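Local coordinates for DNA repair protein RAD7 (Saccharomyces cerevisiae, PDB 5ZB2) that takes part in global genome nucleotide excision repair, the removal of damage from nontranscribing DNA, within a complex containing ABF1 and RAD16, and binds ELC1, at residues H159-H164 against G186-D191; C212-F217 against K240-G245. All blocks are in the same frame, centred on the assembly; numbering follows the deposited sequence.

Contact 1: H159-H164 against G186-D191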
loop_
_atom_site.group_PDB
_atom_site.type_symbol
_atom_site.label_atom_id
_atom_site.label_comp_id
_atom_site.label_asym_id
_atom_site.label_seq_id
_atom_site.Cartn_x
_atom_site.Cartn_y
_atom_site.Cartn_z
ATOM N N HIS A 159 -9.620 -15.561 18.322
ATOM C CA HIS A 159 -9.629 -14.792 19.559
ATOM C C HIS A 159 -9.583 -13.316 19.196
ATOM O O HIS A 159 -8.702 -12.890 18.442
ATOM C CB HIS A 159 -8.436 -15.148 20.455
ATOM C CG HIS A 159 -8.421 -16.574 20.908
ATOM N ND1 HIS A 159 -8.430 -16.932 22.240
ATOM C CD2 HIS A 159 -8.398 -17.734 20.208
ATOM C CE1 HIS A 159 -8.415 -18.249 22.340
ATOM N NE2 HIS A 159 -8.396 -18.760 21.122
ATOM N N ILE A 160 -10.538 -12.542 19.715
ATOM C CA ILE A 160 -10.564 -11.097 19.523
ATOM C C ILE A 160 -10.745 -10.424 20.878
ATOM O O ILE A 160 -11.478 -10.924 21.740
ATOM C CB ILE A 160 -11.670 -10.664 18.539
ATOM C CG1 ILE A 160 -11.683 -9.135 18.416
ATOM C CG2 ILE A 160 -13.027 -11.203 18.982
ATOM C CD1 ILE A 160 -12.500 -8.626 17.267
ATOM N N SER A 161 -10.088 -9.278 21.060
ATOM C CA SER A 161 -10.103 -8.588 22.340
ATOM C C SER A 161 -10.057 -7.080 22.124
ATOM O O SER A 161 -9.566 -6.590 21.103
ATOM C CB SER A 161 -8.923 -9.020 23.220
ATOM O OG SER A 161 -8.873 -10.428 23.353
ATOM N N ASN A 162 -10.583 -6.353 23.111
ATOM C CA ASN A 162 -10.404 -4.905 23.239
ATOM C C ASN A 162 -10.921 -4.142 22.014
ATOM O O ASN A 162 -10.179 -3.432 21.331
ATOM C CB ASN A 162 -8.932 -4.573 23.507
ATOM C CG ASN A 162 -8.536 -4.837 24.940
ATOM O OD1 ASN A 162 -9.220 -4.410 25.867
ATOM N ND2 ASN A 162 -7.437 -5.554 25.132
ATOM N N THR A 163 -12.224 -4.272 21.767
ATOM C CA THR A 163 -12.891 -3.445 20.762
ATOM C C THR A 163 -14.389 -3.496 21.006
ATOM O O THR A 163 -14.964 -4.585 21.068
ATOM C CB THR A 163 -12.566 -3.914 19.344
ATOM O OG1 THR A 163 -13.361 -3.176 18.409
ATOM C CG2 THR A 163 -12.841 -5.409 19.175
ATOM N N HIS A 164 -15.023 -2.330 21.141
ATOM C CA HIS A 164 -16.466 -2.273 21.329
ATOM C C HIS A 164 -17.222 -2.268 20.005
ATOM O O HIS A 164 -18.453 -2.178 20.010
ATOM C CB HIS A 164 -16.859 -1.049 22.176
ATOM C CG HIS A 164 -16.605 0.274 21.521
ATOM N ND1 HIS A 164 -17.195 0.649 20.331
ATOM C CD2 HIS A 164 -15.851 1.329 21.913
ATOM C CE1 HIS A 164 -16.800 1.868 20.011
ATOM N NE2 HIS A 164 -15.984 2.303 20.954
ATOM N N GLY A 186 -11.953 -17.166 21.663
ATOM C CA GLY A 186 -11.641 -16.208 22.703
ATOM C C GLY A 186 -12.437 -14.925 22.579
ATOM O O GLY A 186 -12.516 -14.334 21.497
ATOM N N LEU A 187 -13.036 -14.489 23.686
ATOM C CA LEU A 187 -13.839 -13.267 23.733
ATOM C C LEU A 187 -13.450 -12.522 25.000
ATOM O O LEU A 187 -13.800 -12.956 26.103
ATOM C CB LEU A 187 -15.337 -13.579 23.725
ATOM C CG LEU A 187 -15.843 -14.427 22.555
ATOM C CD1 LEU A 187 -17.283 -14.892 22.788
ATOM C CD2 LEU A 187 -15.734 -13.647 21.255
ATOM N N SER A 188 -12.731 -11.410 24.854
ATOM C CA SER A 188 -12.153 -10.718 26.003
ATOM C C SER A 188 -12.368 -9.220 25.867
ATOM O O SER A 188 -11.919 -8.613 24.889
ATOM C CB SER A 188 -10.660 -11.032 26.130
ATOM O OG SER A 188 -10.023 -10.100 26.988
ATOM N N ARG A 189 -13.034 -8.625 26.855
ATOM C CA ARG A 189 -13.204 -7.175 26.925
ATOM C C ARG A 189 -13.877 -6.643 25.658
ATOM O O ARG A 189 -13.366 -5.757 24.967
ATOM C CB ARG A 189 -11.855 -6.490 27.166
ATOM C CG ARG A 189 -11.273 -6.741 28.547
ATOM C CD ARG A 189 -10.064 -5.857 28.823
ATOM N NE ARG A 189 -9.589 -6.002 30.198
ATOM C CZ ARG A 189 -10.085 -5.341 31.242
ATOM N NH1 ARG A 189 -11.082 -4.479 31.084
ATOM N NH2 ARG A 189 -9.585 -5.545 32.455
ATOM N N LEU A 190 -15.049 -7.209 25.365
ATOM C CA LEU A 190 -15.861 -6.822 24.216
ATOM C C LEU A 190 -17.133 -6.168 24.753
ATOM O O LEU A 190 -18.097 -6.853 25.105
ATOM C CB LEU A 190 -16.155 -8.033 23.336
ATOM C CG LEU A 190 -14.902 -8.800 22.892
ATOM C CD1 LEU A 190 -15.279 -10.066 22.138
ATOM C CD2 LEU A 190 -13.988 -7.926 22.033
ATOM N N ASP A 191 -17.129 -4.834 24.805
ATOM C CA ASP A 191 -18.158 -4.099 25.533
ATOM C C ASP A 191 -19.542 -4.231 24.908
ATOM O O ASP A 191 -20.538 -4.012 25.604
ATOM C CB ASP A 191 -17.776 -2.618 25.624
ATOM C CG ASP A 191 -16.643 -2.361 26.609
ATOM O OD1 ASP A 191 -15.950 -3.321 27.011
ATOM O OD2 ASP A 191 -16.445 -1.189 26.982
#
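With CG beside its backbone N and anti to the carbonyl carbon (chi1 -62°), H159 lays its imidazole over G186, whose backbone N lies 3.5 Å above the ring plane, over the ring centre. The fit is close, ND1 of H159 standing 3.3 Å from CA of G186, and a CB on G186 would collide with ND1. The NE2 end of the ring is held by S184. Next along, OG of S161 lies 3.4 Å from CB of S188. N162 and R189, both with positive phi where the strands end, send their side chains alongside each other in the same direction. OD1 of N162 sits 3.4 Å from CD of R189, and the amide and guanidinium planes are only 13° apart; ND2 of N162 is bonded to D134, while R189 forms a cation-pi pair with Y215. L190, from the turn after strand 186-188, swings in to cross I160 at about a right angle, CG2 of I160 lying 4.0 Å from CD1 of L190, and F166 packs on both. Parallel strands 159-161 and 186-188 are tied by N of I160 to O of G186 (3.2 Å), met from above the carbonyl plane, by a weak bond from N of S188 to O of I160, and by N of N162 to O of S188 (3.2 Å). These are successive turns of a leucine-rich repeat solenoid. Strand alternation sets H159, S161 and S188 on one face, I160 and L187 on the other; across this contact I160, L187 and L190 meet by apolar packing, while the hydrogen bonds run backbone to backbone.

Contact 2: C212-F217 against K240-G245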
loop_
_atom_site.group_PDB
_atom_site.type_symbol
_atom_site.label_atom_id
_atom_site.label_comp_id
_atom_site.label_asym_id
_atom_site.label_seq_id
_atom_site.Cartn_x
_atom_site.Cartn_y
_atom_site.Cartn_z
ATOM N N CYS A 212 -12.098 -19.161 25.948
ATOM C CA CYS A 212 -11.656 -18.018 26.740
ATOM C C CYS A 212 -12.752 -16.964 26.735
ATOM O O CYS A 212 -13.189 -16.527 25.665
ATOM C CB CYS A 212 -10.352 -17.430 26.190
ATOM S SG CYS A 212 -8.969 -18.590 26.140
ATOM N N ILE A 213 -13.193 -16.560 27.925
ATOM C CA ILE A 213 -14.178 -15.491 28.084
ATOM C C ILE A 213 -13.697 -14.605 29.224
ATOM O O ILE A 213 -13.487 -15.093 30.338
ATOM C CB ILE A 213 -15.594 -16.017 28.381
ATOM C CG1 ILE A 213 -16.070 -16.954 27.265
ATOM C CG2 ILE A 213 -16.559 -14.848 28.554
ATOM C CD1 ILE A 213 -17.437 -17.604 27.519
ATOM N N GLU A 214 -13.526 -13.308 28.955
ATOM C CA GLU A 214 -12.988 -12.396 29.956
ATOM C C GLU A 214 -13.783 -11.099 29.989
ATOM O O GLU A 214 -14.069 -10.511 28.942
ATOM C CB GLU A 214 -11.513 -12.087 29.684
ATOM C CG GLU A 214 -10.657 -13.310 29.436
ATOM C CD GLU A 214 -9.181 -12.971 29.331
ATOM O OE1 GLU A 214 -8.503 -12.927 30.378
ATOM O OE2 GLU A 214 -8.700 -12.738 28.202
ATOM N N TYR A 215 -14.121 -10.657 31.199
ATOM C CA TYR A 215 -14.680 -9.339 31.474
ATOM C C TYR A 215 -15.848 -8.996 30.555
ATOM O O TYR A 215 -15.757 -8.064 29.748
ATOM C CB TYR A 215 -13.565 -8.295 31.378
ATOM C CG TYR A 215 -12.356 -8.735 32.168
ATOM C CD1 TYR A 215 -12.409 -8.806 33.549
ATOM C CD2 TYR A 215 -11.185 -9.125 31.534
ATOM C CE1 TYR A 215 -11.326 -9.236 34.286
ATOM C CE2 TYR A 215 -10.092 -9.557 32.260
ATOM C CZ TYR A 215 -10.170 -9.611 33.641
ATOM O OH TYR A 215 -9.092 -10.037 34.386
ATOM N N PRO A 216 -16.965 -9.714 30.659
ATOM C CA PRO A 216 -18.175 -9.291 29.946
ATOM C C PRO A 216 -18.675 -7.959 30.480
ATOM O O PRO A 216 -18.542 -7.652 31.666
ATOM C CB PRO A 216 -19.170 -10.418 30.237
ATOM C CG PRO A 216 -18.705 -10.986 31.547
ATOM C CD PRO A 216 -17.207 -10.887 31.514
ATOM N N PHE A 217 -19.261 -7.160 29.583
ATOM C CA PHE A 217 -19.705 -5.823 29.965
ATOM C C PHE A 217 -20.811 -5.891 31.012
ATOM O O PHE A 217 -20.732 -5.238 32.060
ATOM C CB PHE A 217 -20.175 -5.055 28.730
ATOM C CG PHE A 217 -20.398 -3.594 28.981
ATOM C CD1 PHE A 217 -19.323 -2.734 29.135
ATOM C CD2 PHE A 217 -21.679 -3.081 29.068
ATOM C CE1 PHE A 217 -19.524 -1.386 29.369
ATOM C CE2 PHE A 217 -21.888 -1.735 29.301
ATOM C CZ PHE A 217 -20.809 -0.886 29.454
ATOM N N LYS A 240 -8.244 -26.040 27.512
ATOM C CA LYS A 240 -8.001 -24.691 28.015
ATOM C C LYS A 240 -9.334 -24.051 28.361
ATOM O O LYS A 240 -10.171 -23.847 27.475
ATOM C CB LYS A 240 -7.252 -23.847 26.976
ATOM C CG LYS A 240 -7.021 -22.394 27.376
ATOM C CD LYS A 240 -6.243 -21.648 26.298
ATOM C CE LYS A 240 -5.814 -20.266 26.754
ATOM N NZ LYS A 240 -4.967 -19.589 25.733
ATOM N N LEU A 241 -9.530 -23.730 29.639
ATOM C CA LEU A 241 -10.727 -23.032 30.095
ATOM C C LEU A 241 -10.317 -21.775 30.847
ATOM O O LEU A 241 -9.639 -21.857 31.878
ATOM C CB LEU A 241 -11.583 -23.935 30.987
ATOM C CG LEU A 241 -12.870 -23.300 31.519
ATOM C CD1 LEU A 241 -13.805 -22.944 30.376
ATOM C CD2 LEU A 241 -13.558 -24.226 32.513
ATOM N N VAL A 242 -10.742 -20.619 30.343
ATOM C CA VAL A 242 -10.412 -19.325 30.931
ATOM C C VAL A 242 -11.702 -18.530 31.075
ATOM O O VAL A 242 -12.334 -18.176 30.073
ATOM C CB VAL A 242 -9.386 -18.552 30.082
ATOM C CG1 VAL A 242 -9.187 -17.124 30.612
ATOM C CG2 VAL A 242 -8.047 -19.287 30.062
ATOM N N LEU A 243 -12.095 -18.254 32.319
ATOM C CA LEU A 243 -13.280 -17.450 32.628
ATOM C C LEU A 243 -12.864 -16.425 33.680
ATOM O O LEU A 243 -12.906 -16.709 34.881
ATOM C CB LEU A 243 -14.431 -18.319 33.120
ATOM C CG LEU A 243 -14.926 -19.421 32.179
ATOM C CD1 LEU A 243 -15.883 -20.357 32.912
ATOM C CD2 LEU A 243 -15.595 -18.814 30.951
ATOM N N ASN A 244 -12.470 -15.236 33.231
ATOM C CA ASN A 244 -11.998 -14.179 34.116
ATOM C C ASN A 244 -13.008 -13.039 34.157
ATOM O O ASN A 244 -13.542 -12.629 33.123
ATOM C CB ASN A 244 -10.636 -13.650 33.664
ATOM C CG ASN A 244 -9.585 -14.743 33.556
ATOM O OD1 ASN A 244 -9.674 -15.780 34.216
ATOM N ND2 ASN A 244 -8.581 -14.514 32.716
ATOM N N GLY A 245 -13.263 -12.529 35.360
ATOM C CA GLY A 245 -14.191 -11.430 35.521
ATOM C C GLY A 245 -15.651 -11.788 35.369
ATOM O O GLY A 245 -16.492 -10.884 35.349
#
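Backbone bonds join I213 and Y215 to the neighbouring strand: N of I213 donates to O of V242 (2.8 Å, 167° at the hydrogen), N of N244 to O of I213 in the carbonyl plane, and N of Y215 to O of N244 (2.8 Å). Among the side chains, ND2 of N244 reaches OE1 of E214 at 2.8 Å, in a bent bond on the anti side of the carboxylate and somewhat out of its plane, which is turned 68° from the amide; CG of E214 stands beside its backbone N (chi1 -49°), running the chain next to N244. OD1 of N244 is taken by S272 and the backbone N of E274, so both ends of the amide are engaged. With an alanine at E214, ND2 of N244 loses its carboxylate mate, and that end of the amide would probably be less firmly fixed. Such stacked parallel strands, each followed by a turn, are the inner wall of a leucine-rich repeat solenoid. Aromatic contact comes from Y215, one ring face of which covers O of N244, offset toward the rim, while CD1 lies 3.7 Å from CA of G245; a CB on this positive-phi glycine would clash with the ring. On the opposite face from E214 and N244, CD2 of L243 meets CB of I213 at 3.8 Å.

Contact 1 closes before contact 2 opens along the chain, and their centres are about 10 Å apart. Strands 184-188 and 210-214, one from each, are neighbours in the same parallel array, probably bonded to each other from N of L187 to O of C212 and from N of E214 to O of L187. The run 157-161, 184-188, 210-214, 240-244 is thus four consecutive strands, with helices 168-178, 199-202 and 224-234 in the connections between them. Side chains also bridge the two contacts, S188 bonding weakly to E214 and D191 packing on F217. Together they form a continuous middle section of the curved leucine-rich repeat domain.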